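Local coordinates for molybdopterin synthase catalytic subunit (Helicobacter pylori, PDB 3RPF), which probably converts precursor Z into molybdopterin by inserting two sulfur atoms supplied by MoaD, building the dithiolene group of the molybdenum cofactor, at residues Lys19-Glu24 with Val95-Asn100; Cys34-Ile39 with Glu106-Phe111. All coordinates share one frame; numbering follows the deposited sequence.

Interaction 1 (Lys19-Glu24 with Val95-Asn100); sequences KAYQEE and VSMGKN. With SO4 (sulfate ion), chain E.
The helical turn carrying Y21 and E24 lies over the strand of V95 and M97 in nearly the same direction, the two short axes 15° apart and 10.1 Å distant at their closest. Helix 14-27 packs here on strand 90-98, an inner strand of the mixed sheet. CG1 of V95 sits over the middle of the Y21 ring, 3.8 Å from its centroid and only 7° off the ring normal, a CH-pi contact in which the methyl is almost equally far from all six carbons. V95 delivers it with chi1 58°, which sets CG1 between the backbone N and the carbonyl carbon. Two residues along the strand, selenomethionine M97 points to the same helix. Its SE lies 3.6 Å from the backbone O of Y21, and its CE comes obliquely to the same ring, 4.3 Å from CD1 of Y21. The chain of E24 runs out fully extended and crosses that of M97 at about a right angle; CE of M97 rests 3.8 Å from E24 CD. The E24 oxygens are held elsewhere, OE2 by a salt bridge to K28 and OE1 by another to K77. F33 of the neighbouring strand also packs on Y21, V95 and M97. At the far end of the strand segment, ND2 of N100 donates a nearly straight bond of 3.3 Å to O1 of a sulfate, probably from the crystallisation liquor, also hydrogen-bonded by R101. With no hydrogen bond between the two segments, their cohesion rests on apolar and CH-pi packing, while the paired carboxylate of E24 borders the apolar patch.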
loop_
_atom_site.group_PDB
_atom_site.type_symbol
_atom_site.label_atom_id
_atom_site.label_comp_id
_atom_site.label_asym_id
_atom_site.label_seq_id
_atom_site.Cartn_x
_atom_site.Cartn_y
_atom_site.Cartn_z
ATOM N N LYS A 19 0.787 6.284 13.975
ATOM C CA LYS A 19 0.046 6.000 15.194
ATOM C C LYS A 19 -1.323 6.666 15.156
ATOM O O LYS A 19 -2.336 6.027 15.436
ATOM C CB LYS A 19 0.824 6.477 16.423
ATOM C CG LYS A 19 -0.007 6.561 17.704
ATOM C CD LYS A 19 0.568 7.612 18.663
ATOM C CE LYS A 19 -0.192 7.659 19.988
ATOM N NZ LYS A 19 0.237 8.811 20.838
ATOM N N ALA A 20 -1.353 7.951 14.808
ATOM C CA ALA A 20 -2.614 8.689 14.757
ATOM C C ALA A 20 -3.550 8.096 13.725
ATOM O O ALA A 20 -4.751 7.958 13.964
ATOM C CB ALA A 20 -2.369 10.165 14.458
ATOM N N TYR A 21 -3.011 7.756 12.561
ATOM C CA TYR A 21 -3.858 7.208 11.508
ATOM C C TYR A 21 -4.487 5.883 11.946
ATOM O O TYR A 21 -5.672 5.643 11.710
ATOM C CB TYR A 21 -3.054 7.015 10.227
ATOM C CG TYR A 21 -2.707 8.300 9.511
ATOM C CD1 TYR A 21 -3.556 9.404 9.558
ATOM C CD2 TYR A 21 -1.530 8.412 8.784
ATOM C CE1 TYR A 21 -3.236 10.583 8.889
ATOM C CE2 TYR A 21 -1.202 9.586 8.117
ATOM C CZ TYR A 21 -2.061 10.667 8.173
ATOM O OH TYR A 21 -1.728 11.833 7.508
ATOM N N GLN A 22 -3.692 5.031 12.583
ATOM C CA GLN A 22 -4.172 3.725 13.019
ATOM C C GLN A 22 -5.254 3.864 14.061
ATOM O O GLN A 22 -6.258 3.164 14.011
ATOM C CB GLN A 22 -3.033 2.885 13.597
ATOM C CG GLN A 22 -2.422 1.924 12.614
ATOM C CD GLN A 22 -1.166 1.294 13.160
ATOM O OE1 GLN A 22 -0.088 1.895 13.119
ATOM N NE2 GLN A 22 -1.296 0.085 13.697
ATOM N N GLU A 23 -5.037 4.759 15.019
ATOM C CA GLU A 23 -6.037 5.025 16.042
ATOM C C GLU A 23 -7.351 5.430 15.390
ATOM O O GLU A 23 -8.422 5.004 15.816
ATOM C CB GLU A 23 -5.546 6.096 17.012
ATOM C CG GLU A 23 -4.362 5.642 17.860
ATOM C CD GLU A 23 -3.873 6.713 18.816
ATOM O OE1 GLU A 23 -4.206 7.903 18.605
ATOM O OE2 GLU A 23 -3.154 6.364 19.781
ATOM N N GLU A 24 -7.270 6.241 14.341
ATOM C CA GLU A 24 -8.465 6.608 13.596
ATOM C C GLU A 24 -9.085 5.363 12.965
ATOM O O GLU A 24 -10.297 5.175 13.010
ATOM C CB GLU A 24 -8.149 7.657 12.524
ATOM C CG GLU A 24 -9.387 8.193 11.798
ATOM C CD GLU A 24 -9.042 9.248 10.753
ATOM O OE1 GLU A 24 -7.969 9.877 10.874
ATOM O OE2 GLU A 24 -9.842 9.452 9.811
ATOM N N VAL A 95 -2.209 7.522 3.512
ATOM C CA VAL A 95 -2.964 6.381 4.021
ATOM C C VAL A 95 -4.293 6.334 3.310
ATOM O O VAL A 95 -4.909 7.370 3.039
ATOM C CB VAL A 95 -3.203 6.509 5.534
ATOM C CG1 VAL A 95 -3.954 7.814 5.838
ATOM C CG2 VAL A 95 -3.964 5.311 6.066
ATOM N N SER A 96 -4.718 5.118 2.987
ATOM C CA SER A 96 -6.025 4.873 2.423
ATOM C C SER A 96 -6.560 3.767 3.290
ATOM O O SER A 96 -5.940 2.690 3.365
ATOM C CB SER A 96 -5.879 4.380 0.984
ATOM O OG SER A 96 -7.134 3.968 0.461
HETATM N N MSE A 97 -7.682 4.011 3.971
HETATM C CA MSE A 97 -8.208 2.984 4.892
HETATM C C MSE A 97 -9.719 2.944 4.830
HETATM O O MSE A 97 -10.360 3.940 4.493
HETATM C CB MSE A 97 -7.751 3.267 6.329
HETATM C CG MSE A 97 -8.014 4.735 6.768
HETATM SE SE MSE A 97 -7.339 5.177 8.553
HETATM C CE MSE A 97 -7.043 7.110 8.338
ATOM N N GLY A 98 -10.297 1.790 5.139
ATOM C CA GLY A 98 -11.729 1.709 5.137
ATOM C C GLY A 98 -12.224 0.391 5.679
ATOM O O GLY A 98 -11.472 -0.431 6.233
ATOM N N LYS A 99 -13.514 0.180 5.504
ATOM C CA LYS A 99 -14.125 -1.042 5.947
ATOM C C LYS A 99 -13.547 -2.230 5.192
ATOM O O LYS A 99 -13.123 -3.203 5.824
ATOM C CB LYS A 99 -15.643 -0.944 5.768
ATOM C CG LYS A 99 -16.400 -2.238 6.028
ATOM C CD LYS A 99 -17.910 -1.953 6.092
ATOM C CE LYS A 99 -18.727 -3.181 5.731
ATOM N NZ LYS A 99 -19.972 -3.308 6.552
ATOM N N ASN A 100 -13.513 -2.140 3.860
ATOM C CA ASN A 100 -13.104 -3.254 2.996
ATOM C C ASN A 100 -11.795 -2.976 2.253
ATOM O O ASN A 100 -11.500 -1.834 1.923
ATOM C CB ASN A 100 -14.207 -3.566 1.986
ATOM C CG ASN A 100 -15.445 -4.149 2.640
ATOM O OD1 ASN A 100 -16.476 -3.481 2.748
ATOM N ND2 ASN A 100 -15.349 -5.400 3.080
HETATM S S SO4 E . -11.645 -7.511 3.213
HETATM O O1 SO4 E . -12.533 -6.843 2.266
HETATM O O2 SO4 E . -11.128 -6.550 4.186
HETATM O O3 SO4 E . -12.410 -8.545 3.900
HETATM O O4 SO4 E . -10.511 -8.114 2.517
#

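Interaction 2 (Cys34-Ile39 with Glu106-Phe111); sequences CVFVGI and ELYENF
The hydroxyl of Y108 donates a hydrogen bond to the backbone O of V35, 2.8 Å from OH to O, tying a helix side chain directly to the strand. The donor approaches from above the carbonyl plane, 54° out of it, with a C=O...donor angle of 113°, and thus misses the lone-pair directions. Y108 reaches this position with CG anti to the backbone N, chi1 174°, which directs the ring toward the strand. C34 packs over one face of that ring, its CB 3.5 Å from Y108 CD1; its SG stands above the same ring at 5.1 Å from the centroid, a distant sulfur-aromatic contact. The backbone N of F36 lies in the plane of the Y108 ring, at its edge. This is helix 101-118 packed on strand 32-39, the outermost strand of the mixed sheet within this chain, in the alpha/beta part of the MoaE fold. The strand is not an edge in the assembly: C34 to V37 pair antiparallel with a strand of the second subunit, carrying the sheet across the dimer interface, and Y108 meets Y108 of that subunit ring to ring. Further along the ring, F36 meets the hydroxyl end, with CB 3.5 Å from Y108 OH and 3.9 Å from Y108 CE1. The hydroxyl lies at the edge of the F36 ring, in its plane, and the two side chains cross at about a right angle, while I112 of the same helix 101-118 packs against F36.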
loop_
_atom_site.group_PDB
_atom_site.type_symbol
_atom_site.label_atom_id
_atom_site.label_comp_id
_atom_site.label_asym_id
_atom_site.label_seq_id
_atom_site.Cartn_x
_atom_site.Cartn_y
_atom_site.Cartn_z
ATOM N N CYS A 34 -3.961 0.862 4.361
ATOM C CA CYS A 34 -2.837 0.914 3.424
ATOM C C CYS A 34 -2.007 2.176 3.601
ATOM O O CYS A 34 -2.544 3.282 3.575
ATOM C CB CYS A 34 -3.341 0.913 1.992
ATOM S SG CYS A 34 -4.680 -0.232 1.662
ATOM N N VAL A 35 -0.692 2.011 3.727
ATOM C CA VAL A 35 0.215 3.130 3.950
ATOM C C VAL A 35 1.310 3.125 2.894
ATOM O O VAL A 35 1.785 2.058 2.475
ATOM C CB VAL A 35 0.894 3.032 5.324
ATOM C CG1 VAL A 35 2.018 4.049 5.431
ATOM C CG2 VAL A 35 -0.120 3.227 6.434
ATOM N N PHE A 36 1.681 4.317 2.445
ATOM C CA PHE A 36 2.881 4.496 1.652
ATOM C C PHE A 36 3.761 5.543 2.311
ATOM O O PHE A 36 3.272 6.581 2.760
ATOM C CB PHE A 36 2.561 4.952 0.228
ATOM C CG PHE A 36 3.785 5.097 -0.630
ATOM C CD1 PHE A 36 4.302 4.001 -1.314
ATOM C CD2 PHE A 36 4.441 6.305 -0.726
ATOM C CE1 PHE A 36 5.439 4.124 -2.095
ATOM C CE2 PHE A 36 5.594 6.434 -1.515
ATOM C CZ PHE A 36 6.085 5.345 -2.191
ATOM N N VAL A 37 5.058 5.273 2.365
ATOM C CA VAL A 37 6.000 6.230 2.904
ATOM C C VAL A 37 7.129 6.420 1.893
ATOM O O VAL A 37 7.768 5.448 1.487
ATOM C CB VAL A 37 6.583 5.773 4.243
ATOM C CG1 VAL A 37 7.619 6.807 4.749
ATOM C CG2 VAL A 37 5.462 5.563 5.258
ATOM N N GLY A 38 7.337 7.661 1.463
ATOM C CA GLY A 38 8.458 8.001 0.596
ATOM C C GLY A 38 9.626 8.470 1.448
ATOM O O GLY A 38 9.504 9.443 2.204
ATOM N N ILE A 39 10.749 7.762 1.340
ATOM C CA ILE A 39 11.903 7.988 2.194
ATOM C C ILE A 39 13.047 8.491 1.344
ATOM O O ILE A 39 13.316 7.937 0.285
ATOM C CB ILE A 39 12.363 6.676 2.834
ATOM C CG1 ILE A 39 11.262 6.101 3.722
ATOM C CG2 ILE A 39 13.675 6.888 3.594
ATOM C CD1 ILE A 39 11.459 4.632 4.045
ATOM N N GLU A 106 -7.596 0.083 -4.229
ATOM C CA GLU A 106 -7.730 0.667 -5.557
ATOM C C GLU A 106 -7.445 2.163 -5.507
ATOM O O GLU A 106 -6.697 2.683 -6.333
ATOM C CB GLU A 106 -9.132 0.410 -6.129
ATOM N N LEU A 107 -8.021 2.859 -4.534
ATOM C CA LEU A 107 -7.752 4.297 -4.404
ATOM C C LEU A 107 -6.273 4.564 -4.126
ATOM O O LEU A 107 -5.691 5.525 -4.627
ATOM C CB LEU A 107 -8.606 4.892 -3.299
ATOM C CG LEU A 107 -10.025 5.225 -3.738
ATOM C CD1 LEU A 107 -10.948 5.222 -2.544
ATOM C CD2 LEU A 107 -10.031 6.576 -4.431
ATOM N N TYR A 108 -5.669 3.695 -3.326
ATOM C CA TYR A 108 -4.272 3.846 -2.930
ATOM C C TYR A 108 -3.377 3.849 -4.157
ATOM O O TYR A 108 -2.583 4.769 -4.344
ATOM C CB TYR A 108 -3.932 2.683 -2.022
ATOM C CG TYR A 108 -2.498 2.495 -1.570
ATOM C CD1 TYR A 108 -2.008 3.130 -0.433
ATOM C CD2 TYR A 108 -1.671 1.580 -2.211
ATOM C CE1 TYR A 108 -0.700 2.907 0.010
ATOM C CE2 TYR A 108 -0.380 1.346 -1.776
ATOM C CZ TYR A 108 0.103 1.989 -0.669
ATOM O OH TYR A 108 1.401 1.695 -0.260
ATOM N N GLU A 109 -3.526 2.824 -4.990
ATOM C CA GLU A 109 -2.809 2.731 -6.260
ATOM C C GLU A 109 -3.066 3.953 -7.130
ATOM O O GLU A 109 -2.128 4.592 -7.618
ATOM C CB GLU A 109 -3.272 1.486 -7.027
ATOM N N ASN A 110 -4.338 4.254 -7.353
ATOM C CA ASN A 110 -4.706 5.341 -8.254
ATOM C C ASN A 110 -4.226 6.695 -7.741
ATOM O O ASN A 110 -3.720 7.520 -8.504
ATOM C CB ASN A 110 -6.219 5.361 -8.481
ATOM C CG ASN A 110 -6.708 4.163 -9.284
ATOM O OD1 ASN A 110 -5.943 3.540 -10.018
ATOM N ND2 ASN A 110 -7.989 3.843 -9.149
ATOM N N PHE A 111 -4.376 6.926 -6.444
ATOM C CA PHE A 111 -3.916 8.187 -5.867
ATOM C C PHE A 111 -2.419 8.395 -6.025
ATOM O O PHE A 111 -1.974 9.451 -6.479
ATOM C CB PHE A 111 -4.253 8.276 -4.383
ATOM C CG PHE A 111 -3.649 9.481 -3.707
ATOM C CD1 PHE A 111 -4.145 10.749 -3.973
ATOM C CD2 PHE A 111 -2.602 9.351 -2.818
ATOM C CE1 PHE A 111 -3.614 11.866 -3.367
ATOM C CE2 PHE A 111 -2.053 10.475 -2.204
ATOM C CZ PHE A 111 -2.569 11.737 -2.487
#

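How the interactions relate
The centres of interactions 1 and 2 are 12 Å apart, on one mixed sheet in which strands 90-98 and 32-39 are antiparallel neighbours. Along the chain the order is helix 14-27, strand 32-39, strand 90-98, helix 101-118, so the two pairings interleave: each strand packs against the helix that adjoins the other strand. Helix 14-27 lies over one face and helix 101-118 over the opposite face. The contacts join directly, by a probable hydrogen bond of 2.9 Å from C34 N to S96 O and by packing of S96 CB on Y108 CB. Both also touch the second MoaE subunit, into which the sheet continues through strand 32-39.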